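Local structure of extracellular invertase (Aspergillus kawachii, 5XHA) at residues I123-P128 and L277-Q282; L372-R377 and L414-A419. The protein probably hydrolyses sucrose and related beta-fructosides as a secreted fungal invertase of glycoside hydrolase family 32. One frame throughout, in Å; residues are numbered along the deposited sequence.

Interaction 1 of 2, residues I123-P128 and L277-Q282; sequences IHWSIP and LPVVPQ. With FRU (beta-D-fructofuranose), chain B; FRU (beta-D-fructofuranose), chain D.
His124 and Ser126 meet Pro281 and Gln282 where two irregular loops pass each other: the CA atoms of His124 and Gln282 lie 5.7 Å apart, and residues 124-127 fold into a type I beta turn. The hydroxyl of Ser126 is the polar centre of the contact. Its OG accepts the backbone N-H of Gln282 (N to OG 2.7 Å, 152° at the hydrogen) and also shares a hydrogen bond of 2.8 Å with ND1 of His124, a pair in which either could be the donor. With chi1 at 66°, OG of Ser126 is tucked back over its own main chain, where it reaches both partners.

CA of Gln282 sits over one face of the His124 imidazole in a CH-pi contact, 3.8 Å from the ring centroid. CD1 of Trp125 lies over the rim of the opposite face. Together with the bond from NE2 to Thr284, this packing fixes the rotation of the imidazole. Both loops belong to the N-terminal catalytic domain, which in family 32 is a five-bladed beta-propeller, and each joins neighbouring strands of one blade. Ile123 offers its carbonyl O to O4 of the chain B fructose at 2.6 Å.

Farther along, Trp125 and Val279 reach toward one another, CH2 of the indole meeting CG1 of the valine at 3.5 Å. CG1 also packs on CB of Ser126. The indole NE1 bonds to Thr284. At the exposed margin, CG2 of Ile127 touches CG of Gln282 at 3.9 Å.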
loop_
_atom_site.group_PDB
_atom_site.type_symbol
_atom_site.label_atom_id
_atom_site.label_comp_id
_atom_site.label_asym_id
_atom_site.label_seq_id
_atom_site.Cartn_x
_atom_site.Cartn_y
_atom_site.Cartn_z
ATOM N N ILE A 123 -0.101 -4.243 16.376
ATOM C CA ILE A 123 0.726 -3.077 16.165
ATOM C C ILE A 123 1.059 -2.505 17.539
ATOM O O ILE A 123 0.154 -2.106 18.276
ATOM C CB ILE A 123 -0.027 -1.994 15.366
ATOM C CG1 ILE A 123 -0.470 -2.516 13.997
ATOM C CG2 ILE A 123 0.838 -0.756 15.229
ATOM C CD1 ILE A 123 -1.555 -1.675 13.351
ATOM N N HIS A 124 2.343 -2.478 17.891
ATOM C CA HIS A 124 2.772 -1.837 19.132
ATOM C C HIS A 124 4.218 -1.360 19.042
ATOM O O HIS A 124 5.049 -1.974 18.374
ATOM C CB HIS A 124 2.559 -2.768 20.349
ATOM C CG HIS A 124 2.534 -2.051 21.666
ATOM N ND1 HIS A 124 3.603 -2.051 22.539
ATOM C CD2 HIS A 124 1.573 -1.295 22.252
ATOM C CE1 HIS A 124 3.305 -1.328 23.603
ATOM N NE2 HIS A 124 2.076 -0.866 23.461
ATOM N N TRP A 125 4.514 -0.256 19.718
ATOM C CA TRP A 125 5.862 0.314 19.685
ATOM C C TRP A 125 6.938 -0.668 20.203
ATOM O O TRP A 125 8.074 -0.588 19.802
ATOM C CB TRP A 125 5.924 1.640 20.467
ATOM C CG TRP A 125 5.596 1.495 21.922
ATOM C CD1 TRP A 125 4.397 1.727 22.517
ATOM C CD2 TRP A 125 6.485 1.061 22.961
ATOM N NE1 TRP A 125 4.481 1.482 23.863
ATOM C CE2 TRP A 125 5.753 1.068 24.164
ATOM C CE3 TRP A 125 7.836 0.678 22.989
ATOM C CZ2 TRP A 125 6.314 0.696 25.383
ATOM C CZ3 TRP A 125 8.399 0.315 24.200
ATOM C CH2 TRP A 125 7.636 0.319 25.384
ATOM N N SER A 126 6.554 -1.590 21.083
ATOM C CA SER A 126 7.497 -2.460 21.781
ATOM C C SER A 126 7.901 -3.703 21.010
ATOM O O SER A 126 8.730 -4.455 21.494
ATOM C CB SER A 126 6.876 -2.926 23.106
ATOM O OG SER A 126 5.732 -3.761 22.896
ATOM N N ILE A 127 7.269 -3.948 19.863
ATOM C CA ILE A 127 7.516 -5.140 19.069
ATOM C C ILE A 127 7.906 -4.753 17.653
ATOM O O ILE A 127 7.736 -3.606 17.265
ATOM C CB ILE A 127 6.293 -6.086 19.032
ATOM C CG1 ILE A 127 5.073 -5.403 18.418
ATOM C CG2 ILE A 127 5.972 -6.577 20.431
ATOM C CD1 ILE A 127 3.922 -6.342 18.138
ATOM N N PRO A 128 8.429 -5.717 16.870
ATOM C CA PRO A 128 8.748 -5.368 15.493
ATOM C C PRO A 128 7.504 -4.934 14.689
ATOM O O PRO A 128 6.408 -5.471 14.859
ATOM C CB PRO A 128 9.383 -6.658 14.939
ATOM C CG PRO A 128 9.890 -7.385 16.143
ATOM C CD PRO A 128 8.877 -7.083 17.217
ATOM N N LEU A 277 11.145 0.002 32.820
ATOM C CA LEU A 277 12.102 -0.930 32.247
ATOM C C LEU A 277 12.220 -2.122 33.191
ATOM O O LEU A 277 12.126 -1.955 34.404
ATOM C CB LEU A 277 13.453 -0.257 32.001
ATOM C CG LEU A 277 13.422 0.823 30.910
ATOM C CD1 LEU A 277 14.701 1.648 30.937
ATOM C CD2 LEU A 277 13.192 0.225 29.525
ATOM N N PRO A 278 12.349 -3.340 32.637
ATOM C CA PRO A 278 12.341 -3.637 31.208
ATOM C C PRO A 278 10.927 -3.519 30.629
ATOM O O PRO A 278 9.935 -3.598 31.361
ATOM C CB PRO A 278 12.764 -5.095 31.179
ATOM C CG PRO A 278 12.026 -5.635 32.361
ATOM C CD PRO A 278 12.252 -4.583 33.424
ATOM N N VAL A 279 10.867 -3.353 29.319
ATOM C CA VAL A 279 9.612 -3.257 28.600
ATOM C C VAL A 279 8.857 -4.594 28.701
ATOM O O VAL A 279 9.445 -5.645 28.523
ATOM C CB VAL A 279 9.884 -2.908 27.114
ATOM C CG1 VAL A 279 8.595 -2.923 26.307
ATOM C CG2 VAL A 279 10.578 -1.552 27.001
ATOM N N VAL A 280 7.568 -4.546 29.013
ATOM C CA VAL A 280 6.692 -5.715 28.886
ATOM C C VAL A 280 6.113 -5.695 27.460
ATOM O O VAL A 280 5.512 -4.698 27.062
ATOM C CB VAL A 280 5.563 -5.693 29.937
ATOM C CG1 VAL A 280 4.594 -6.864 29.747
ATOM C CG2 VAL A 280 6.150 -5.691 31.349
ATOM N N PRO A 281 6.319 -6.778 26.677
ATOM C CA PRO A 281 5.904 -6.763 25.280
ATOM C C PRO A 281 4.424 -6.422 25.099
ATOM O O PRO A 281 3.579 -6.961 25.800
ATOM C CB PRO A 281 6.182 -8.200 24.815
ATOM C CG PRO A 281 7.317 -8.657 25.677
ATOM C CD PRO A 281 7.066 -8.012 27.010
ATOM N N GLN A 282 4.139 -5.530 24.154
ATOM C CA GLN A 282 2.779 -5.098 23.840
ATOM C C GLN A 282 2.036 -4.363 24.971
ATOM O O GLN A 282 0.838 -4.139 24.869
ATOM C CB GLN A 282 1.937 -6.275 23.346
ATOM C CG GLN A 282 2.512 -6.902 22.093
ATOM C CD GLN A 282 1.527 -7.813 21.388
ATOM O OE1 GLN A 282 0.413 -7.419 21.064
ATOM N NE2 GLN A 282 1.942 -9.023 21.137
HETATM C C1 FRU B . -3.677 3.041 20.997
HETATM C C2 FRU B . -3.186 1.587 20.819
HETATM C C3 FRU B . -1.668 1.367 21.004
HETATM C C4 FRU B . -1.406 0.115 20.176
HETATM C C5 FRU B . -2.593 0.022 19.203
HETATM C C6 FRU B . -3.408 -1.261 19.372
HETATM O O1 FRU B . -3.838 3.775 19.767
HETATM O O2 FRU B . -3.881 0.767 21.775
HETATM O O3 FRU B . -1.187 1.178 22.359
HETATM O O4 FRU B . -0.138 0.195 19.528
HETATM O O5 FRU B . -3.471 1.115 19.490
HETATM O O6 FRU B . -3.417 -1.936 18.128
HETATM C C1 FRU D . 14.159 -0.373 20.372
HETATM C C2 FRU D . 13.423 0.330 21.493
HETATM C C3 FRU D . 12.152 -0.461 21.798
HETATM C C4 FRU D . 11.043 0.412 21.249
HETATM C C5 FRU D . 11.690 1.638 20.596
HETATM C C6 FRU D . 11.030 2.981 20.961
HETATM O O1 FRU D . 13.300 -0.512 19.228
HETATM O O2 FRU D . 14.274 0.473 22.640
HETATM O O3 FRU D . 11.963 -0.741 23.188
HETATM O O4 FRU D . 10.299 -0.368 20.308
HETATM O O5 FRU D . 13.063 1.627 21.000
HETATM O O6 FRU D . 11.674 4.104 20.319
#

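Interaction 2 of 2, residues L372-R377 and L414-A419; sequences LPRELR and LGISIA. With FRU (beta-D-fructofuranose), chain E.
Glu375 and Ser417 form a hydrogen-bonded pair at the middle of an antiparallel ladder between strands 374-377 and 414-418, whose axes approach to 4.6 Å. Glu375 N donates to Ser417 O at 2.9 Å, and the return bond from Ser417 N to Glu375 O is longer but straighter, 164° at the hydrogen. Arg377 and Gly415 repeat the pattern; beyond the strand, Ala419 N donates to Pro373 O.

The apolar packing lies on the face of Leu376 and Ile416, which lie side by side and point the same way, CD2 of Leu376 being 4.1 Å from CG1 of Ile416. CG2 of Ile416 also meets CD of Arg374 at 3.9 Å. The Arg374 chain is extended from CG to NE, carrying its guanidinium to Asp313, Glu552, Tyr554 and Ser562, a set of partners that holds the buried charge. Near the start of segment 372-377, the side chains of Leu372 and Ile418 cross, their CD1 atoms 3.9 Å apart.

The other face is polar and opens partly at Ser417 and Arg377, while Glu375 stays buried. A water bridges Ser417 OG and Glu375 O, donating to the carbonyl. CG of Glu375, anti to its own carbonyl carbon (chi1 -71°), rests against Ala419, with CG to CB 3.9 Å; its carboxylate forms salt bridges to Arg341 and Arg420. Such pairing on both oxygens would probably keep it ionised. To these strands the chain E fructose adds a weak bond, Ile418 N to its O4, 3.4 Å. Ala419 is the N-cap residue of helix 420-426, and the ladder belongs to the part of the family 32 fold where the beta-propeller adjoins the C-terminal beta-sandwich.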
loop_
_atom_site.group_PDB
_atom_site.type_symbol
_atom_site.label_atom_id
_atom_site.label_comp_id
_atom_site.label_asym_id
_atom_site.label_seq_id
_atom_site.Cartn_x
_atom_site.Cartn_y
_atom_site.Cartn_z
ATOM N N LEU A 372 -15.478 16.843 29.080
ATOM C CA LEU A 372 -16.133 18.056 28.617
ATOM C C LEU A 372 -15.290 18.742 27.528
ATOM O O LEU A 372 -14.078 18.800 27.640
ATOM C CB LEU A 372 -16.311 19.031 29.785
ATOM C CG LEU A 372 -17.171 18.574 30.973
ATOM C CD1 LEU A 372 -17.067 19.594 32.088
ATOM C CD2 LEU A 372 -18.600 18.391 30.512
ATOM N N PRO A 373 -15.935 19.291 26.497
ATOM C CA PRO A 373 -15.149 20.052 25.529
ATOM C C PRO A 373 -14.362 21.155 26.219
ATOM O O PRO A 373 -14.899 21.843 27.088
ATOM C CB PRO A 373 -16.212 20.667 24.614
ATOM C CG PRO A 373 -17.455 20.699 25.447
ATOM C CD PRO A 373 -17.381 19.464 26.292
ATOM N N ARG A 374 -13.111 21.341 25.818
ATOM C CA ARG A 374 -12.264 22.359 26.442
ATOM C C ARG A 374 -11.781 23.392 25.415
ATOM O O ARG A 374 -11.363 23.026 24.317
ATOM C CB ARG A 374 -11.085 21.691 27.152
ATOM C CG ARG A 374 -11.525 20.921 28.375
ATOM C CD ARG A 374 -10.449 20.032 28.938
ATOM N NE ARG A 374 -10.967 19.256 30.056
ATOM C CZ ARG A 374 -10.255 18.391 30.769
ATOM N NH1 ARG A 374 -8.973 18.178 30.487
ATOM N NH2 ARG A 374 -10.832 17.729 31.766
ATOM N N GLU A 375 -11.879 24.677 25.771
ATOM C CA GLU A 375 -11.287 25.760 24.976
ATOM C C GLU A 375 -9.826 25.869 25.343
ATOM O O GLU A 375 -9.489 25.907 26.523
ATOM C CB GLU A 375 -11.975 27.107 25.260
ATOM C CG GLU A 375 -13.383 27.186 24.708
ATOM C CD GLU A 375 -14.068 28.503 24.980
ATOM O OE1 GLU A 375 -13.360 29.493 25.194
ATOM O OE2 GLU A 375 -15.308 28.555 24.934
ATOM N N LEU A 376 -8.956 25.896 24.338
ATOM C CA LEU A 376 -7.541 26.127 24.575
ATOM C C LEU A 376 -7.205 27.546 24.124
ATOM O O LEU A 376 -7.740 28.027 23.103
ATOM C CB LEU A 376 -6.692 25.095 23.838
ATOM C CG LEU A 376 -6.931 23.629 24.192
ATOM C CD1 LEU A 376 -5.812 22.764 23.618
ATOM C CD2 LEU A 376 -7.081 23.370 25.688
ATOM N N ARG A 377 -6.366 28.224 24.909
ATOM C CA ARG A 377 -5.893 29.570 24.556
ATOM C C ARG A 377 -4.580 29.863 25.265
ATOM O O ARG A 377 -4.195 29.129 26.175
ATOM C CB ARG A 377 -6.950 30.614 24.911
ATOM C CG ARG A 377 -7.107 30.872 26.407
ATOM C CD ARG A 377 -8.283 31.789 26.703
ATOM N NE ARG A 377 -8.310 32.210 28.102
ATOM C CZ ARG A 377 -7.523 33.154 28.647
ATOM N NH1 ARG A 377 -6.594 33.812 27.929
ATOM N NH2 ARG A 377 -7.666 33.445 29.941
ATOM N N LEU A 414 -0.441 27.550 28.785
ATOM C CA LEU A 414 -1.645 27.136 28.071
ATOM C C LEU A 414 -2.838 27.253 28.994
ATOM O O LEU A 414 -2.864 26.653 30.079
ATOM C CB LEU A 414 -1.549 25.693 27.570
ATOM C CG LEU A 414 -2.764 25.211 26.765
ATOM C CD1 LEU A 414 -2.838 25.903 25.415
ATOM C CD2 LEU A 414 -2.707 23.708 26.557
ATOM N N GLY A 415 -3.820 28.022 28.549
ATOM C CA GLY A 415 -5.111 28.110 29.211
ATOM C C GLY A 415 -6.003 26.950 28.792
ATOM O O GLY A 415 -6.140 26.669 27.594
ATOM N N ILE A 416 -6.579 26.284 29.796
ATOM C CA ILE A 416 -7.482 25.143 29.637
ATOM C C ILE A 416 -8.740 25.455 30.445
ATOM O O ILE A 416 -8.680 25.576 31.667
ATOM C CB ILE A 416 -6.856 23.841 30.208
ATOM C CG1 ILE A 416 -5.528 23.520 29.522
ATOM C CG2 ILE A 416 -7.797 22.647 30.049
ATOM C CD1 ILE A 416 -4.694 22.529 30.294
ATOM N N SER A 417 -9.880 25.581 29.776
ATOM C CA SER A 417 -11.136 25.809 30.473
ATOM C C SER A 417 -12.292 25.076 29.791
ATOM O O SER A 417 -12.189 24.656 28.636
ATOM C CB SER A 417 -11.422 27.299 30.543
ATOM O OG SER A 417 -11.530 27.794 29.245
ATOM N N ILE A 418 -13.389 24.911 30.523
ATOM C CA ILE A 418 -14.555 24.254 29.995
ATOM C C ILE A 418 -15.100 25.160 28.909
ATOM O O ILE A 418 -15.167 26.362 29.100
ATOM C CB ILE A 418 -15.616 24.052 31.085
ATOM C CG1 ILE A 418 -15.035 23.233 32.241
ATOM C CG2 ILE A 418 -16.857 23.384 30.499
ATOM C CD1 ILE A 418 -15.958 23.120 33.430
ATOM N N ALA A 419 -15.488 24.613 27.766
ATOM C CA ALA A 419 -15.995 25.463 26.706
ATOM C C ALA A 419 -17.201 26.257 27.214
ATOM O O ALA A 419 -18.022 25.752 27.990
ATOM C CB ALA A 419 -16.314 24.662 25.451
HETATM C C1 FRU E . -14.206 29.404 36.953
HETATM C C2 FRU E . -13.586 29.074 35.586
HETATM C C3 FRU E . -14.259 27.920 34.816
HETATM C C4 FRU E . -13.066 27.209 34.198
HETATM C C5 FRU E . -12.046 27.323 35.326
HETATM C C6 FRU E . -10.598 27.191 34.843
HETATM O O1 FRU E . -15.437 30.135 36.849
HETATM O O2 FRU E . -13.514 30.239 34.736
HETATM O O3 FRU E . -15.183 28.344 33.798
HETATM O O4 FRU E . -13.308 25.860 33.764
HETATM O O5 FRU E . -12.268 28.615 35.904
HETATM O O6 FRU E . -9.781 26.488 35.814
HETATM O O HOH W 1 -9.030 28.476 27.863
#

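The two contacts do not touch: their centres lie 33 Å apart and their nearest atoms about 22 Å. Interaction 1 lies far from the chain centre, about 25 Å between centres, in the loops of the propeller domain, whereas interaction 2 is buried about 10 Å from it. The first rests on side chains between loops, the second on a backbone ladder. Residues 123-128 adjoin the fructoses of chains B and D, whose partners include His200 and Glu273, while residues 414-419 meet that of chain E, also bound by Gly557. Ile123 packs on Arg170, part of an Arg-Asp-Pro sequence of the kind found in the family 32 active site, so interaction 1 is probably the nearer to it.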